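Local structure of terminal oxygenase component of carbazole 1,9a-dioxygenase (Nocardioides aromaticivorans, 3GCF) at residues S119-I122 with G123-I127; A51-L55 with G56-L60. The protein probably catalyses the dioxygenation of carbazole at its 1 and 9a positions, as the terminal Rieske non-heme iron oxygenase that receives electrons from a ferredoxin. All blocks are in the same frame, centred on the assembly; numbering follows the deposited sequence.

Contact 1: S119-I122 with G123-I127; sequences SPVI and GKIGI
Gly123 and Lys124 fold back on Val121 and Ile122 in a type II turn that overlaps, through Val121 and Ile122, the type I turn from Ser119 to Ile122, closed by Ile122 N bonding to Ser119 O at 3.1 Å. Gly123 takes the third place of the second turn with a positive phi of 81°, where a CB would run into the carbonyl O of Ile122; a glycine here lets the chain reverse without strain. Lys124 closes the turn: its N donates to Val121 O at 2.9 Å, with an N-H...O angle of 154° and the donor well above the carbonyl plane. Its side chain then doubles back along the outside of the first turn. Lys124 CD passes 3.4 Å from Pro120 O, and a bend at the last torsion (chi4 64°) swings Lys124 NZ onto that same oxygen, 3.2 Å away and in the carbonyl plane, so one lysine ties both turns together from the exposed side. Ile125 heads inward, and its CD1 end rests 4.1 Å from CB of Val121, a light apolar touch. Backbone bonds from Gly123 and Ile125 to Leu110 lay the loop along strand 110-113, Ile125 packs on the cluster-site Trp101 of strand 101-104, and Phe360 of a second subunit meets Val121, putting the double turn at a subunit interface before strand 129-135.

Contact 2: A51-L55 with G56-L60; sequences AVTML and GEKVL
Val52 and Val59 meet on one face of the hairpin with their side chains crossing obliquely: CG2 of Val52 presses on CB of Val59 at 3.7 Å. With chi1 at -57°, Val52 CG2 is lodged between its own N and carbonyl carbon, and this is the methyl that reaches Val59. Beside them the backbones pair almost straight, Val52 N to Val59 O at 2.9 Å and Val59 N to Val52 O at 2.7 Å. On the same face Glu57 has its CB 3.4 Å from Met54 O, its chain runs on extended beyond CG, and its carboxylate is held from beyond the hairpin by Tyr130 and a salt bridge to Arg381. On the face of Thr53 and Lys58, OG1 of Thr53 lies 4.0 Å from CG of Lys58, whose chain curls at its last two torsions and brings NZ to a water. That water sits 2.7 Å from Thr53 OG1 and is only weakly bonded by Lys58 NZ. At the tip, Met54 and Glu57 exchange bonds, Glu57 N reaching Met54 O at 2.8 Å from above the carbonyl plane. Leu55 and Gly56, both with positive phi, make the type I' turn of a two-residue beta hairpin, strands 49-54 and 57-64, at one edge of the antiparallel sheet in the Rieske domain.

Both contacts belong to the Rieske domain, yet they hold different elements, with centres 23 Å apart and nearest atoms about 8 Å apart. Contact 2 is the more buried, joining two neighbouring sheet strands through paired backbone bonds and a valine packing; its tip reaches Pro292 and Ile293 at the end of strand 285-292, linking the Rieske sheet to the sheet of the larger part of the chain. Contact 1 is a surface loop without regular structure, held by turn bonds and one lysine, and it faces a second subunit. It also lies nearer the cluster: the side chain of Val121 is about 9 Å from the cluster, that of Lys58 in contact 2 about 13 Å.

Contact 1: S119-I122 with G123-I127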
ATOM      1  N   SER A 119      31.216 -25.347 -14.465  1.00 15.78           N
ATOM      2  CA  SER A 119      30.057 -25.085 -15.306  1.00 15.13           C
ATOM      3  C   SER A 119      30.470 -24.202 -16.482  1.00 16.32           C
ATOM      4  O   SER A 119      31.218 -23.239 -16.322  1.00 16.79           O
ATOM      5  CB  SER A 119      28.949 -24.404 -14.500  1.00 14.42           C
ATOM      6  OG  SER A 119      27.830 -24.123 -15.322  1.00 10.76           O
ATOM      7  N   PRO A 120      29.977 -24.518 -17.686  1.00 16.95           N
ATOM      8  CA  PRO A 120      30.306 -23.750 -18.888  1.00 16.26           C
ATOM      9  C   PRO A 120      29.903 -22.272 -18.907  1.00 17.01           C
ATOM     10  O   PRO A 120      30.311 -21.537 -19.811  1.00 17.97           O
ATOM     11  CB  PRO A 120      29.646 -24.563 -20.005  1.00 16.10           C
ATOM     12  CG  PRO A 120      28.476 -25.186 -19.320  1.00 16.61           C
ATOM     13  CD  PRO A 120      29.061 -25.627 -18.005  1.00 15.51           C
ATOM     14  N   VAL A 121      29.116 -21.820 -17.932  1.00 15.55           N
ATOM     15  CA  VAL A 121      28.736 -20.408 -17.918  1.00 15.39           C
ATOM     16  C   VAL A 121      29.818 -19.560 -17.265  1.00 15.22           C
ATOM     17  O   VAL A 121      29.842 -18.339 -17.431  1.00 15.16           O
ATOM     18  CB  VAL A 121      27.395 -20.146 -17.171  1.00 15.47           C
ATOM     19  CG1 VAL A 121      26.241 -20.776 -17.933  1.00 14.77           C
ATOM     20  CG2 VAL A 121      27.470 -20.671 -15.745  1.00 13.39           C
ATOM     21  N   ILE A 122      30.709 -20.207 -16.522  1.00 14.77           N
ATOM     22  CA  ILE A 122      31.794 -19.499 -15.849  1.00 15.93           C
ATOM     23  C   ILE A 122      32.625 -18.737 -16.876  1.00 17.74           C
ATOM     24  O   ILE A 122      32.997 -19.284 -17.913  1.00 17.20           O
ATOM     25  CB  ILE A 122      32.692 -20.483 -15.076  1.00 15.35           C
ATOM     26  CG1 ILE A 122      31.929 -21.027 -13.867  1.00 13.91           C
ATOM     27  CG2 ILE A 122      33.982 -19.794 -14.635  1.00 12.42           C
ATOM     28  CD1 ILE A 122      32.576 -22.239 -13.235  1.00 10.35           C
ATOM     29  N   GLY A 123      32.896 -17.467 -16.590  1.00 18.04           N
ATOM     30  CA  GLY A 123      33.669 -16.653 -17.514  1.00 17.78           C
ATOM     31  C   GLY A 123      32.861 -16.079 -18.668  1.00 18.78           C
ATOM     32  O   GLY A 123      33.369 -15.265 -19.437  1.00 21.10           O
ATOM     33  N   LYS A 124      31.604 -16.493 -18.799  1.00 18.69           N
ATOM     34  CA  LYS A 124      30.752 -16.002 -19.881  1.00 18.34           C
ATOM     35  C   LYS A 124      29.683 -15.051 -19.366  1.00 18.46           C
ATOM     36  O   LYS A 124      28.865 -14.545 -20.134  1.00 18.91           O
ATOM     37  CB  LYS A 124      30.064 -17.169 -20.589  1.00 20.28           C
ATOM     38  CG  LYS A 124      30.998 -18.117 -21.327  1.00 24.69           C
ATOM     39  CD  LYS A 124      30.191 -19.120 -22.153  1.00 29.76           C
ATOM     40  CE  LYS A 124      31.077 -19.920 -23.107  1.00 32.40           C
ATOM     41  NZ  LYS A 124      32.067 -20.772 -22.385  1.00 35.28           N
ATOM     42  N   ILE A 125      29.697 -14.799 -18.065  1.00 17.58           N
ATOM     43  CA  ILE A 125      28.696 -13.935 -17.461  1.00 16.62           C
ATOM     44  C   ILE A 125      29.291 -12.955 -16.457  1.00 16.31           C
ATOM     45  O   ILE A 125      30.324 -13.224 -15.836  1.00 14.90           O
ATOM     46  CB  ILE A 125      27.615 -14.798 -16.754  1.00 17.37           C
ATOM     47  CG1 ILE A 125      26.805 -15.558 -17.808  1.00 15.95           C
ATOM     48  CG2 ILE A 125      26.720 -13.930 -15.873  1.00 17.26           C
ATOM     49  CD1 ILE A 125      25.680 -16.388 -17.240  1.00 14.20           C
ATOM     50  N   GLY A 126      28.631 -11.815 -16.299  1.00 14.84           N
ATOM     51  CA  GLY A 126      29.103 -10.836 -15.345  1.00 15.19           C
ATOM     52  C   GLY A 126      28.045  -9.816 -14.980  1.00 15.60           C
ATOM     53  O   GLY A 126      27.070  -9.620 -15.706  1.00 15.36           O
ATOM     54  N   ILE A 127      28.230  -9.172 -13.837  1.00 15.17           N
ATOM     55  CA  ILE A 127      27.301  -8.145 -13.403  1.00 15.44           C
ATOM     56  C   ILE A 127      28.074  -6.853 -13.193  1.00 15.62           C
ATOM     57  O   ILE A 127      29.304  -6.841 -13.181  1.00 14.08           O
ATOM     58  CB  ILE A 127      26.564  -8.534 -12.098  1.00 16.10           C
ATOM     59  CG1 ILE A 127      27.569  -8.981 -11.034  1.00 14.05           C
ATOM     60  CG2 ILE A 127      25.541  -9.628 -12.384  1.00 13.15           C
ATOM     61  CD1 ILE A 127      26.915  -9.356  -9.722  1.00 14.18           C
TER

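Contact 2: A51-L55 with G56-L60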
ATOM      1  N   ALA A  51      23.821  -2.879   2.258  1.00 12.49           N
ATOM      2  CA  ALA A  51      23.049  -2.733   1.036  1.00 12.34           C
ATOM      3  C   ALA A  51      22.496  -1.318   0.918  1.00 11.74           C
ATOM      4  O   ALA A  51      21.954  -0.774   1.878  1.00 11.82           O
ATOM      5  CB  ALA A  51      21.905  -3.751   1.015  1.00 11.63           C
ATOM      6  N   VAL A  52      22.642  -0.725  -0.260  1.00  9.69           N
ATOM      7  CA  VAL A  52      22.134   0.616  -0.495  1.00 11.78           C
ATOM      8  C   VAL A  52      21.421   0.670  -1.842  1.00 12.30           C
ATOM      9  O   VAL A  52      21.635  -0.180  -2.708  1.00 13.32           O
ATOM     10  CB  VAL A  52      23.273   1.683  -0.492  1.00 10.80           C
ATOM     11  CG1 VAL A  52      24.042   1.632   0.821  1.00  7.91           C
ATOM     12  CG2 VAL A  52      24.204   1.462  -1.677  1.00 10.41           C
ATOM     13  N   THR A  53      20.558   1.665  -2.002  1.00 12.07           N
ATOM     14  CA  THR A  53      19.832   1.860  -3.245  1.00 11.81           C
ATOM     15  C   THR A  53      20.148   3.283  -3.659  1.00 12.85           C
ATOM     16  O   THR A  53      19.886   4.228  -2.911  1.00 11.93           O
ATOM     17  CB  THR A  53      18.308   1.692  -3.052  1.00 12.65           C
ATOM     18  OG1 THR A  53      18.033   0.367  -2.589  1.00 13.15           O
ATOM     19  CG2 THR A  53      17.571   1.906  -4.369  1.00 11.32           C
ATOM     20  N   MET A  54      20.723   3.436  -4.844  1.00 11.99           N
ATOM     21  CA  MET A  54      21.094   4.755  -5.327  1.00 13.55           C
ATOM     22  C   MET A  54      20.569   4.991  -6.729  1.00 14.66           C
ATOM     23  O   MET A  54      20.822   4.195  -7.633  1.00 16.31           O
ATOM     24  CB  MET A  54      22.618   4.896  -5.321  1.00 14.02           C
ATOM     25  CG  MET A  54      23.247   4.730  -3.946  1.00 14.97           C
ATOM     26  SD  MET A  54      25.048   4.623  -4.015  1.00 15.61           S
ATOM     27  CE  MET A  54      25.464   6.303  -4.536  1.00  9.31           C
ATOM     28  N   LEU A  55      19.837   6.086  -6.900  1.00 12.67           N
ATOM     29  CA  LEU A  55      19.279   6.437  -8.194  1.00 12.98           C
ATOM     30  C   LEU A  55      18.592   5.243  -8.854  1.00 12.43           C
ATOM     31  O   LEU A  55      18.789   4.978 -10.041  1.00 13.83           O
ATOM     32  CB  LEU A  55      20.383   6.992  -9.106  1.00 11.53           C
ATOM     33  CG  LEU A  55      20.960   8.367  -8.734  1.00 12.02           C
ATOM     34  CD1 LEU A  55      21.883   8.260  -7.529  1.00 11.15           C
ATOM     35  CD2 LEU A  55      21.724   8.926  -9.921  1.00 12.61           C
ATOM     36  N   GLY A  56      17.790   4.529  -8.069  1.00 14.16           N
ATOM     37  CA  GLY A  56      17.061   3.375  -8.570  1.00 14.49           C
ATOM     38  C   GLY A  56      17.842   2.068  -8.615  1.00 16.22           C
ATOM     39  O   GLY A  56      17.259   1.008  -8.827  1.00 15.53           O
ATOM     40  N   GLU A  57      19.155   2.129  -8.417  1.00 16.74           N
ATOM     41  CA  GLU A  57      19.978   0.923  -8.462  1.00 18.65           C
ATOM     42  C   GLU A  57      20.292   0.336  -7.093  1.00 16.70           C
ATOM     43  O   GLU A  57      20.716   1.048  -6.186  1.00 15.61           O
ATOM     44  CB  GLU A  57      21.300   1.204  -9.186  1.00 20.24           C
ATOM     45  CG  GLU A  57      21.150   1.613 -10.639  1.00 23.99           C
ATOM     46  CD  GLU A  57      22.490   1.750 -11.336  1.00 26.43           C
ATOM     47  OE1 GLU A  57      23.170   0.721 -11.523  1.00 30.35           O
ATOM     48  OE2 GLU A  57      22.868   2.885 -11.693  1.00 27.97           O
ATOM     49  N   LYS A  58      20.080  -0.968  -6.949  1.00 15.51           N
ATOM     50  CA  LYS A  58      20.382  -1.642  -5.693  1.00 14.94           C
ATOM     51  C   LYS A  58      21.862  -2.008  -5.750  1.00 13.85           C
ATOM     52  O   LYS A  58      22.315  -2.690  -6.668  1.00 13.11           O
ATOM     53  CB  LYS A  58      19.515  -2.895  -5.530  1.00 17.95           C
ATOM     54  CG  LYS A  58      18.036  -2.592  -5.299  1.00 19.41           C
ATOM     55  CD  LYS A  58      17.203  -3.861  -5.193  1.00 24.64           C
ATOM     56  CE  LYS A  58      17.537  -4.676  -3.941  1.00 29.19           C
ATOM     57  NZ  LYS A  58      17.139  -3.985  -2.672  1.00 33.45           N
ATOM     58  N   VAL A  59      22.617  -1.525  -4.774  1.00 11.99           N
ATOM     59  CA  VAL A  59      24.044  -1.771  -4.730  1.00 11.19           C
ATOM     60  C   VAL A  59      24.429  -2.475  -3.442  1.00 11.71           C
ATOM     61  O   VAL A  59      23.858  -2.207  -2.388  1.00 12.73           O
ATOM     62  CB  VAL A  59      24.828  -0.438  -4.813  1.00 12.20           C
ATOM     63  CG1 VAL A  59      26.325  -0.712  -4.848  1.00  9.47           C
ATOM     64  CG2 VAL A  59      24.382   0.353  -6.043  1.00  9.90           C
ATOM     65  N   LEU A  60      25.402  -3.372  -3.533  1.00 10.06           N
ATOM     66  CA  LEU A  60      25.879  -4.094  -2.366  1.00 10.48           C
ATOM     67  C   LEU A  60      27.302  -3.638  -2.072  1.00 11.63           C
ATOM     68  O   LEU A  60      28.173  -3.694  -2.944  1.00 13.46           O
ATOM     69  CB  LEU A  60      25.870  -5.603  -2.627  1.00 11.54           C
ATOM     70  CG  LEU A  60      26.333  -6.489  -1.468  1.00 13.44           C
ATOM     71  CD1 LEU A  60      25.298  -6.447  -0.354  1.00 13.61           C
ATOM     72  CD2 LEU A  60      26.529  -7.925  -1.954  1.00 12.79           C
TER
HETATM   73  O   HOH W   1      19.010  -1.667  -1.184  1.00 18.91           O